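Long-range contacts in ADP-ribosylation factor guanine nucleotide-exchange factor SEC7 (Saccharomyces cerevisiae, PDB 4OIY), which activates the small GTPase ARF1 by guanine nucleotide exchange at the trans-Golgi network through its catalytic Sec7 domain, the part present here, and so takes part in vesicle budding: residues Leu136-Met142 with Phe161-Asn165; Ser128-Thr132 with Gly167-Gly171; Leu143-Ser149 with Ile186-Ile191. One frame throughout, in Å; residues are numbered along the deposited sequence.

Interaction 1 of 3, residues Leu136-Met142 with Phe161-Asn165; sequences LSYSLIM and FLENN
The phenyl ring of Phe161 is approached by three side chains of 136-142 and, on one face, by the amide of Asn165, whose ND2 stands 3.5 Å above the ring plane toward the rim. Ser139 OG, Leu140 CD2 and Leu136 CD1 all reach the ring obliquely. The nearest of them is Ser139 OG, 3.2 Å from Phe161 CE1, while Leu140 CD2 meets Phe161 CZ at 3.7 Å. With its CG anti to the backbone N (chi1 180°), Phe161 carries the ring across to the longer helix.

The amide of Asn165 supplies the polar link. Its ND2 donates to Ser139 OG at 2.9 Å, with an N-H...O angle of 140° and the hydroxyl oxygen 26° out of the amide plane. The same nitrogen donates to Phe161 O at 3.0 Å, also tilted from that plane, and the two bonds together fix the rotation of the amide. Its OD1 lies 3.6 Å from Leu136 CD1. If an alanine replaced Asn165, Ser139 OG and the Phe161 carbonyl would lose their shared side-chain donor, and a gap would probably open over the phenyl face. At the margin, Met142 crosses Asn164 at about a right angle, its CE 3.3 Å from Asn164 ND2.

The contact joins helix 130-148 to helix 158-164 and the residue that follows it. Leu136 also packs on Leu179 and Leu182 of helix 176-188, Leu140 packs on Val89 and Leu92 of helix 88-96, and Tyr138 touches Ile108 and Met112 of helix 105-122.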
loop_
_atom_site.group_PDB
_atom_site.type_symbol
_atom_site.label_atom_id
_atom_site.label_comp_id
_atom_site.label_asym_id
_atom_site.label_seq_id
_atom_site.Cartn_x
_atom_site.Cartn_y
_atom_site.Cartn_z
ATOM N N LEU A 136 -8.844 -5.487 -10.070
ATOM C CA LEU A 136 -7.714 -5.333 -10.972
ATOM C C LEU A 136 -6.409 -5.259 -10.190
ATOM O O LEU A 136 -5.395 -5.784 -10.632
ATOM C CB LEU A 136 -7.894 -4.091 -11.844
ATOM C CG LEU A 136 -6.797 -3.802 -12.876
ATOM C CD1 LEU A 136 -6.563 -5.009 -13.769
ATOM C CD2 LEU A 136 -7.174 -2.589 -13.707
ATOM N N SER A 137 -6.447 -4.631 -9.014
ATOM C CA SER A 137 -5.251 -4.503 -8.186
ATOM C C SER A 137 -4.695 -5.865 -7.771
ATOM O O SER A 137 -3.495 -6.067 -7.774
ATOM C CB SER A 137 -5.532 -3.639 -6.961
ATOM O OG SER A 137 -5.824 -2.318 -7.359
ATOM N N TYR A 138 -5.569 -6.814 -7.428
ATOM C CA TYR A 138 -5.099 -8.168 -7.104
ATOM C C TYR A 138 -4.482 -8.872 -8.304
ATOM O O TYR A 138 -3.478 -9.562 -8.184
ATOM C CB TYR A 138 -6.225 -9.043 -6.542
ATOM C CG TYR A 138 -6.602 -8.650 -5.146
ATOM C CD1 TYR A 138 -5.939 -9.191 -4.051
ATOM C CD2 TYR A 138 -7.597 -7.718 -4.919
ATOM C CE1 TYR A 138 -6.269 -8.809 -2.763
ATOM C CE2 TYR A 138 -7.943 -7.343 -3.644
ATOM C CZ TYR A 138 -7.273 -7.892 -2.569
ATOM O OH TYR A 138 -7.615 -7.504 -1.300
ATOM N N SER A 139 -5.084 -8.672 -9.474
ATOM C CA SER A 139 -4.555 -9.275 -10.687
ATOM C C SER A 139 -3.177 -8.703 -11.014
ATOM O O SER A 139 -2.297 -9.423 -11.482
ATOM C CB SER A 139 -5.523 -9.058 -11.847
ATOM O OG SER A 139 -5.046 -9.671 -13.016
ATOM N N LEU A 140 -2.997 -7.412 -10.755
ATOM C CA LEU A 140 -1.725 -6.751 -10.997
ATOM C C LEU A 140 -0.669 -7.221 -10.010
ATOM O O LEU A 140 0.480 -7.404 -10.391
ATOM C CB LEU A 140 -1.873 -5.230 -10.935
ATOM C CG LEU A 140 -2.665 -4.612 -12.092
ATOM C CD1 LEU A 140 -3.056 -3.177 -11.794
ATOM C CD2 LEU A 140 -1.876 -4.709 -13.390
ATOM N N ILE A 141 -1.048 -7.421 -8.749
ATOM C CA ILE A 141 -0.107 -7.950 -7.755
ATOM C C ILE A 141 0.343 -9.355 -8.150
ATOM O O ILE A 141 1.532 -9.689 -8.068
ATOM C CB ILE A 141 -0.728 -7.963 -6.341
ATOM C CG1 ILE A 141 -0.851 -6.531 -5.807
ATOM C CG2 ILE A 141 0.119 -8.800 -5.381
ATOM C CD1 ILE A 141 -1.759 -6.400 -4.610
ATOM N N MET A 142 -0.597 -10.176 -8.599
ATOM C CA MET A 142 -0.267 -11.546 -9.018
ATOM C C MET A 142 0.631 -11.557 -10.249
ATOM O O MET A 142 1.560 -12.349 -10.340
ATOM C CB MET A 142 -1.530 -12.348 -9.308
ATOM C CG MET A 142 -1.229 -13.763 -9.759
ATOM S SD MET A 142 -2.684 -14.803 -9.839
ATOM C CE MET A 142 -3.713 -14.052 -11.075
ATOM N N PHE A 161 -3.309 -12.956 -18.401
ATOM C CA PHE A 161 -3.659 -11.731 -17.681
ATOM C C PHE A 161 -5.005 -11.171 -18.173
ATOM O O PHE A 161 -5.846 -10.764 -17.371
ATOM C CB PHE A 161 -2.533 -10.714 -17.821
ATOM C CG PHE A 161 -2.803 -9.417 -17.126
ATOM C CD1 PHE A 161 -2.898 -9.361 -15.739
ATOM C CD2 PHE A 161 -2.952 -8.253 -17.851
ATOM C CE1 PHE A 161 -3.142 -8.162 -15.095
ATOM C CE2 PHE A 161 -3.204 -7.054 -17.216
ATOM C CZ PHE A 161 -3.306 -7.009 -15.838
ATOM N N LEU A 162 -5.215 -11.170 -19.486
ATOM C CA LEU A 162 -6.500 -10.771 -20.065
ATOM C C LEU A 162 -7.628 -11.656 -19.560
ATOM O O LEU A 162 -8.679 -11.159 -19.147
ATOM C CB LEU A 162 -6.453 -10.821 -21.594
ATOM C CG LEU A 162 -5.414 -9.929 -22.265
ATOM C CD1 LEU A 162 -5.429 -10.190 -23.760
ATOM C CD2 LEU A 162 -5.624 -8.451 -21.970
ATOM N N GLU A 163 -7.408 -12.970 -19.562
ATOM C CA GLU A 163 -8.431 -13.910 -19.093
ATOM C C GLU A 163 -8.814 -13.678 -17.628
ATOM O O GLU A 163 -9.992 -13.737 -17.262
ATOM C CB GLU A 163 -7.957 -15.348 -19.275
ATOM C CG GLU A 163 -7.862 -15.780 -20.730
ATOM C CD GLU A 163 -7.158 -17.108 -20.900
ATOM O OE1 GLU A 163 -6.997 -17.833 -19.897
ATOM O OE2 GLU A 163 -6.765 -17.424 -22.046
ATOM N N ASN A 164 -7.808 -13.400 -16.812
ATOM C CA ASN A 164 -7.993 -13.212 -15.376
ATOM C C ASN A 164 -8.854 -11.994 -15.033
ATOM O O ASN A 164 -9.397 -11.902 -13.929
ATOM C CB ASN A 164 -6.639 -13.115 -14.673
ATOM C CG ASN A 164 -5.913 -14.449 -14.613
ATOM O OD1 ASN A 164 -6.497 -15.510 -14.864
ATOM N ND2 ASN A 164 -4.635 -14.406 -14.263
ATOM N N ASN A 165 -8.989 -11.073 -15.980
ATOM C CA ASN A 165 -9.771 -9.860 -15.768
ATOM C C ASN A 165 -11.052 -9.794 -16.590
ATOM O O ASN A 165 -11.671 -8.736 -16.696
ATOM C CB ASN A 165 -8.895 -8.653 -16.034
ATOM C CG ASN A 165 -7.824 -8.500 -14.979
ATOM O OD1 ASN A 165 -8.135 -8.196 -13.834
ATOM N ND2 ASN A 165 -6.568 -8.728 -15.347
#

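Interaction 2 of 3, residues Ser128-Thr132 with Gly167-Gly171; sequences SKADT and GIDNG
Thr132 OG1 donates a hydrogen bond to Ile168 O at 2.9 Å, the direct polar link between the two segments. The hydroxyl approaches with a C=O...O angle of 142°, tilted 21° from the carbonyl plane. The first torsion of Thr132 (chi1 -57°) sets OG1 beside the backbone N and turns the methyl the other way, where CG2 lies 4.2 Å from Ile168 CD1. One side chain thus offers a polar and an apolar branch to the same residue. Farther out, the aliphatic part of Lys129 passes the amide of Asn170, with CE 3.7 Å from Asn170 OD1.

The next layer is water. Water 1 donates to Thr132 OG1 at 2.6 Å and to Asp169 OD1 at 2.8 Å. It is also hydrogen-bonded to Ser128 OG at 2.7 Å, and Lys129 N gives it a weak bond. Water 2 accepts from Ser128 N at 2.9 Å and donates to Asp169 OD1 at 2.9 Å, so one carboxylate oxygen is gripped by two waters.

Several features position these groups. Asp169 is the centre of an inverse gamma turn, in which Asn170 N adds a weak bond to Ile168 O; that carbonyl therefore takes both the Thr132 hydroxyl and a backbone N-H of its own turn. Gly167 N is hydrogen-bonded to Asp173 OD1, and Ile168 packs on Val135, Leu136 and Leu174.

Chemically, the start of helix 130-148 meets the 167-171 turn through one direct bond and a hydrated carboxylate. The backbone N-H groups of Ser128 and Lys129, near that helix start, probably help to stabilise the negative charge of Asp169 through the two waters.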
loop_
_atom_site.group_PDB
_atom_site.type_symbol
_atom_site.label_atom_id
_atom_site.label_comp_id
_atom_site.label_asym_id
_atom_site.label_seq_id
_atom_site.Cartn_x
_atom_site.Cartn_y
_atom_site.Cartn_z
ATOM N N SER A 128 -15.800 3.139 -13.796
ATOM C CA SER A 128 -17.104 3.534 -13.273
ATOM C C SER A 128 -17.311 3.114 -11.812
ATOM O O SER A 128 -18.077 3.747 -11.079
ATOM C CB SER A 128 -18.209 2.939 -14.145
ATOM O OG SER A 128 -18.054 1.536 -14.274
ATOM N N LYS A 129 -16.619 2.054 -11.389
ATOM C CA LYS A 129 -16.807 1.472 -10.062
ATOM C C LYS A 129 -15.465 1.205 -9.397
ATOM O O LYS A 129 -14.522 0.748 -10.051
ATOM C CB LYS A 129 -17.568 0.140 -10.162
ATOM C CG LYS A 129 -18.862 0.190 -10.954
ATOM C CD LYS A 129 -19.953 0.939 -10.218
ATOM C CE LYS A 129 -21.259 0.871 -10.989
ATOM N NZ LYS A 129 -22.387 1.443 -10.211
ATOM N N ALA A 130 -15.389 1.463 -8.097
ATOM C CA ALA A 130 -14.212 1.092 -7.315
ATOM C C ALA A 130 -13.941 -0.416 -7.341
ATOM O O ALA A 130 -12.792 -0.838 -7.268
ATOM C CB ALA A 130 -14.349 1.580 -5.878
ATOM N N ASP A 131 -14.988 -1.229 -7.462
ATOM C CA ASP A 131 -14.829 -2.689 -7.454
ATOM C C ASP A 131 -13.929 -3.127 -8.611
ATOM O O ASP A 131 -13.185 -4.084 -8.491
ATOM C CB ASP A 131 -16.200 -3.386 -7.552
ATOM C CG ASP A 131 -16.175 -4.829 -7.078
ATOM O OD1 ASP A 131 -15.348 -5.169 -6.218
ATOM O OD2 ASP A 131 -17.019 -5.626 -7.549
ATOM N N THR A 132 -13.992 -2.408 -9.727
ATOM C CA THR A 132 -13.133 -2.706 -10.874
ATOM C C THR A 132 -11.668 -2.478 -10.520
ATOM O O THR A 132 -10.829 -3.330 -10.786
ATOM C CB THR A 132 -13.506 -1.832 -12.076
ATOM O OG1 THR A 132 -14.890 -2.032 -12.394
ATOM C CG2 THR A 132 -12.647 -2.162 -13.279
ATOM N N GLY A 167 -14.686 -9.564 -17.618
ATOM C CA GLY A 167 -15.929 -9.117 -17.012
ATOM C C GLY A 167 -15.851 -8.088 -15.901
ATOM O O GLY A 167 -16.884 -7.717 -15.349
ATOM N N ILE A 168 -14.656 -7.605 -15.566
ATOM C CA ILE A 168 -14.498 -6.802 -14.347
ATOM C C ILE A 168 -14.990 -5.361 -14.448
ATOM O O ILE A 168 -15.148 -4.702 -13.424
ATOM C CB ILE A 168 -13.055 -6.827 -13.774
ATOM C CG1 ILE A 168 -12.060 -6.074 -14.672
ATOM C CG2 ILE A 168 -12.626 -8.270 -13.517
ATOM C CD1 ILE A 168 -10.740 -5.785 -13.985
ATOM N N ASP A 169 -15.241 -4.872 -15.663
ATOM C CA ASP A 169 -15.733 -3.507 -15.846
ATOM C C ASP A 169 -17.259 -3.493 -15.852
ATOM O O ASP A 169 -17.887 -3.428 -16.903
ATOM C CB ASP A 169 -15.182 -2.898 -17.138
ATOM C CG ASP A 169 -15.578 -1.439 -17.315
ATOM O OD1 ASP A 169 -15.820 -0.745 -16.302
ATOM O OD2 ASP A 169 -15.654 -0.985 -18.475
ATOM N N ASN A 170 -17.841 -3.573 -14.662
ATOM C CA ASN A 170 -19.293 -3.593 -14.491
ATOM C C ASN A 170 -19.961 -4.713 -15.308
ATOM O O ASN A 170 -21.065 -4.550 -15.839
ATOM C CB ASN A 170 -19.880 -2.211 -14.832
ATOM C CG ASN A 170 -21.031 -1.809 -13.918
ATOM O OD1 ASN A 170 -21.206 -2.350 -12.824
ATOM N ND2 ASN A 170 -21.814 -0.836 -14.367
ATOM N N GLY A 171 -19.282 -5.854 -15.407
ATOM C CA GLY A 171 -19.840 -7.018 -16.092
ATOM C C GLY A 171 -19.417 -7.129 -17.542
ATOM O O GLY A 171 -19.896 -8.005 -18.257
HETATM O O HOH W 1 -16.001 -0.014 -13.561
HETATM O O HOH W 2 -15.490 2.138 -16.483
#

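Interaction 3 of 3, residues Leu143-Ser149 with Ile186-Ile191; sequences LNTDLHS and IANNEI
Asn144 and Ile186 bring their CA atoms to 6.0 Å and Leu147 and Ala187 theirs to 6.6 Å, after which the chain leaves helix 176-188 and runs on past the longer helix to the end of this construct. Ile186 is a knob in the hole formed by Leu143, Asn144, Leu147 and His148, its CG2 3.6 Å from Asn144 CA. Beside it, Leu147 CD1 rests on Ala187 CB.

With CG anti to the backbone N (chi1 -173°), the amide of Asn144 reaches Ile191 and makes a pair of hydrogen bonds with its backbone. OD1 accepts from Ile191 N at 2.9 Å, and ND2 donates to Ile191 O, also at 2.9 Å, both bonds fairly straight.

In Sec7 domains generally, the helix equivalent to 130-148 lines the Arf-binding groove; here its C-terminal part also packs against the residues after the last helix.

The His148 ring lies between two aliphatic groups: Glu190 CB sits over the centre of one face, a CH-pi contact of 3.5 Å to the centroid, and Leu147 CB is on the opposite face. The Glu190 carboxylate then runs nearly parallel to the ring, 7° between planes, with CD 3.4 Å from His148 CB. At the ring edge NE2 donates to Ala187 O at 3.3 Å; the oxygen lies near the ring plane, although the donor is 50° out of the carbonyl plane.

Beyond the segments, Asn189 O is hydrogen-bonded to Arg93, and Ile191 packs on Leu92 and Leu96 of helix 88-96. Ile191 OXT is hydrogen-bonded to Gln97, a bond that belongs to the cut end of the fragment.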
loop_
_atom_site.group_PDB
_atom_site.type_symbol
_atom_site.label_atom_id
_atom_site.label_comp_id
_atom_site.label_asym_id
_atom_site.label_seq_id
_atom_site.Cartn_x
_atom_site.Cartn_y
_atom_site.Cartn_z
ATOM N N LEU A 143 0.341 -10.676 -11.200
ATOM C CA LEU A 143 1.148 -10.567 -12.410
ATOM C C LEU A 143 2.561 -10.177 -12.027
ATOM O O LEU A 143 3.528 -10.746 -12.531
ATOM C CB LEU A 143 0.557 -9.516 -13.355
ATOM C CG LEU A 143 1.397 -9.213 -14.596
ATOM C CD1 LEU A 143 1.503 -10.420 -15.515
ATOM C CD2 LEU A 143 0.836 -8.023 -15.343
ATOM N N ASN A 144 2.670 -9.210 -11.121
ATOM C CA ASN A 144 3.969 -8.716 -10.672
ATOM C C ASN A 144 4.806 -9.837 -10.077
ATOM O O ASN A 144 5.983 -9.980 -10.398
ATOM C CB ASN A 144 3.783 -7.617 -9.624
ATOM C CG ASN A 144 5.088 -6.958 -9.248
ATOM O OD1 ASN A 144 5.742 -6.338 -10.087
ATOM N ND2 ASN A 144 5.478 -7.086 -7.988
ATOM N N THR A 145 4.179 -10.631 -9.218
ATOM C CA THR A 145 4.829 -11.795 -8.622
ATOM C C THR A 145 5.252 -12.802 -9.691
ATOM O O THR A 145 6.407 -13.227 -9.721
ATOM C CB THR A 145 3.896 -12.470 -7.604
ATOM O OG1 THR A 145 3.665 -11.578 -6.504
ATOM C CG2 THR A 145 4.502 -13.754 -7.069
ATOM N N ASP A 146 4.336 -13.168 -10.583
ATOM C CA ASP A 146 4.628 -14.219 -11.564
ATOM C C ASP A 146 5.659 -13.793 -12.599
ATOM O O ASP A 146 6.377 -14.633 -13.123
ATOM C CB ASP A 146 3.355 -14.727 -12.250
ATOM C CG ASP A 146 2.474 -15.556 -11.320
ATOM O OD1 ASP A 146 2.848 -15.757 -10.139
ATOM O OD2 ASP A 146 1.403 -16.003 -11.779
ATOM N N LEU A 147 5.753 -12.499 -12.894
ATOM C CA LEU A 147 6.766 -12.035 -13.836
ATOM C C LEU A 147 8.144 -11.891 -13.191
ATOM O O LEU A 147 9.155 -12.165 -13.846
ATOM C CB LEU A 147 6.352 -10.713 -14.491
ATOM C CG LEU A 147 5.205 -10.803 -15.499
ATOM C CD1 LEU A 147 4.985 -9.446 -16.144
ATOM C CD2 LEU A 147 5.468 -11.854 -16.568
ATOM N N HIS A 148 8.191 -11.481 -11.922
ATOM C CA HIS A 148 9.446 -11.052 -11.296
ATOM C C HIS A 148 9.943 -11.860 -10.093
ATOM O O HIS A 148 11.145 -11.857 -9.819
ATOM C CB HIS A 148 9.324 -9.586 -10.880
ATOM C CG HIS A 148 9.173 -8.651 -12.035
ATOM N ND1 HIS A 148 8.000 -7.979 -12.308
ATOM C CD2 HIS A 148 10.048 -8.293 -13.003
ATOM C CE1 HIS A 148 8.162 -7.247 -13.394
ATOM N NE2 HIS A 148 9.395 -7.418 -13.835
ATOM N N SER A 149 9.046 -12.526 -9.369
ATOM C CA SER A 149 9.391 -13.111 -8.065
ATOM C C SER A 149 9.272 -14.626 -7.998
ATOM O O SER A 149 10.108 -15.290 -7.368
ATOM C CB SER A 149 8.495 -12.524 -6.974
ATOM O OG SER A 149 8.628 -11.124 -6.898
ATOM N N ILE A 186 3.954 -3.289 -15.702
ATOM C CA ILE A 186 4.433 -4.222 -14.686
ATOM C C ILE A 186 5.664 -4.963 -15.192
ATOM O O ILE A 186 6.652 -5.070 -14.472
ATOM C CB ILE A 186 3.343 -5.235 -14.277
ATOM C CG1 ILE A 186 2.191 -4.523 -13.553
ATOM C CG2 ILE A 186 3.932 -6.351 -13.409
ATOM C CD1 ILE A 186 2.497 -4.100 -12.135
ATOM N N ALA A 187 5.592 -5.481 -16.417
ATOM C CA ALA A 187 6.702 -6.252 -16.991
ATOM C C ALA A 187 8.007 -5.458 -17.016
ATOM O O ALA A 187 9.079 -6.015 -16.773
ATOM C CB ALA A 187 6.353 -6.733 -18.393
ATOM N N ASN A 188 7.918 -4.162 -17.300
ATOM C CA ASN A 188 9.117 -3.342 -17.479
ATOM C C ASN A 188 9.685 -2.773 -16.184
ATOM O O ASN A 188 10.868 -2.427 -16.133
ATOM C CB ASN A 188 8.832 -2.206 -18.461
ATOM C CG ASN A 188 8.619 -2.698 -19.879
ATOM O OD1 ASN A 188 9.027 -3.804 -20.235
ATOM N ND2 ASN A 188 7.995 -1.868 -20.703
ATOM N N ASN A 189 8.846 -2.651 -15.156
ATOM C CA ASN A 189 9.279 -2.146 -13.852
ATOM C C ASN A 189 8.531 -2.827 -12.702
ATOM O O ASN A 189 7.390 -2.477 -12.389
ATOM C CB ASN A 189 9.115 -0.622 -13.780
ATOM C CG ASN A 189 10.078 0.118 -14.703
ATOM O OD1 ASN A 189 11.286 0.168 -14.449
ATOM N ND2 ASN A 189 9.554 0.684 -15.783
ATOM N N GLU A 190 9.193 -3.811 -12.094
ATOM C CA GLU A 190 8.664 -4.566 -10.959
ATOM C C GLU A 190 8.223 -3.658 -9.822
ATOM O O GLU A 190 8.915 -2.695 -9.500
ATOM C CB GLU A 190 9.753 -5.507 -10.436
ATOM C CG GLU A 190 9.365 -6.329 -9.216
ATOM C CD GLU A 190 10.487 -7.227 -8.720
ATOM O OE1 GLU A 190 11.609 -7.148 -9.259
ATOM O OE2 GLU A 190 10.240 -8.018 -7.789
ATOM N N ILE A 191 7.084 -3.976 -9.209
ATOM C CA ILE A 191 6.677 -3.328 -7.966
ATOM C C ILE A 191 7.374 -4.023 -6.797
ATOM O O ILE A 191 7.365 -5.251 -6.689
ATOM C CB ILE A 191 5.150 -3.376 -7.772
ATOM C CG1 ILE A 191 4.465 -2.593 -8.899
ATOM C CG2 ILE A 191 4.770 -2.819 -6.400
ATOM C CD1 ILE A 191 2.955 -2.632 -8.864
ATOM O OXT ILE A 191 7.972 -3.375 -5.936
#

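Overall arrangement
All three contacts share helix 130-148, meeting it in the order 2, 1, 3 from its start to its end. Centres of interactions 1 and 2 are about 13 Å apart, those of 1 and 3 about 12 Å, and those of 2 and 3 about 23 Å. Interaction 1 touches both others: Leu136 CB meets Ile168 CD1 at 3.9 Å, and Phe161 CD1 meets Leu143 CD2 at 4.0 Å. Along the chain, interaction 2 encloses interaction 1, whereas interaction 3 crosses both. Helix 158-164, the following turn and helix 176-188 with its tail thus pack against one helix that in Sec7 domains lines the Arf-binding groove, and probably does so here.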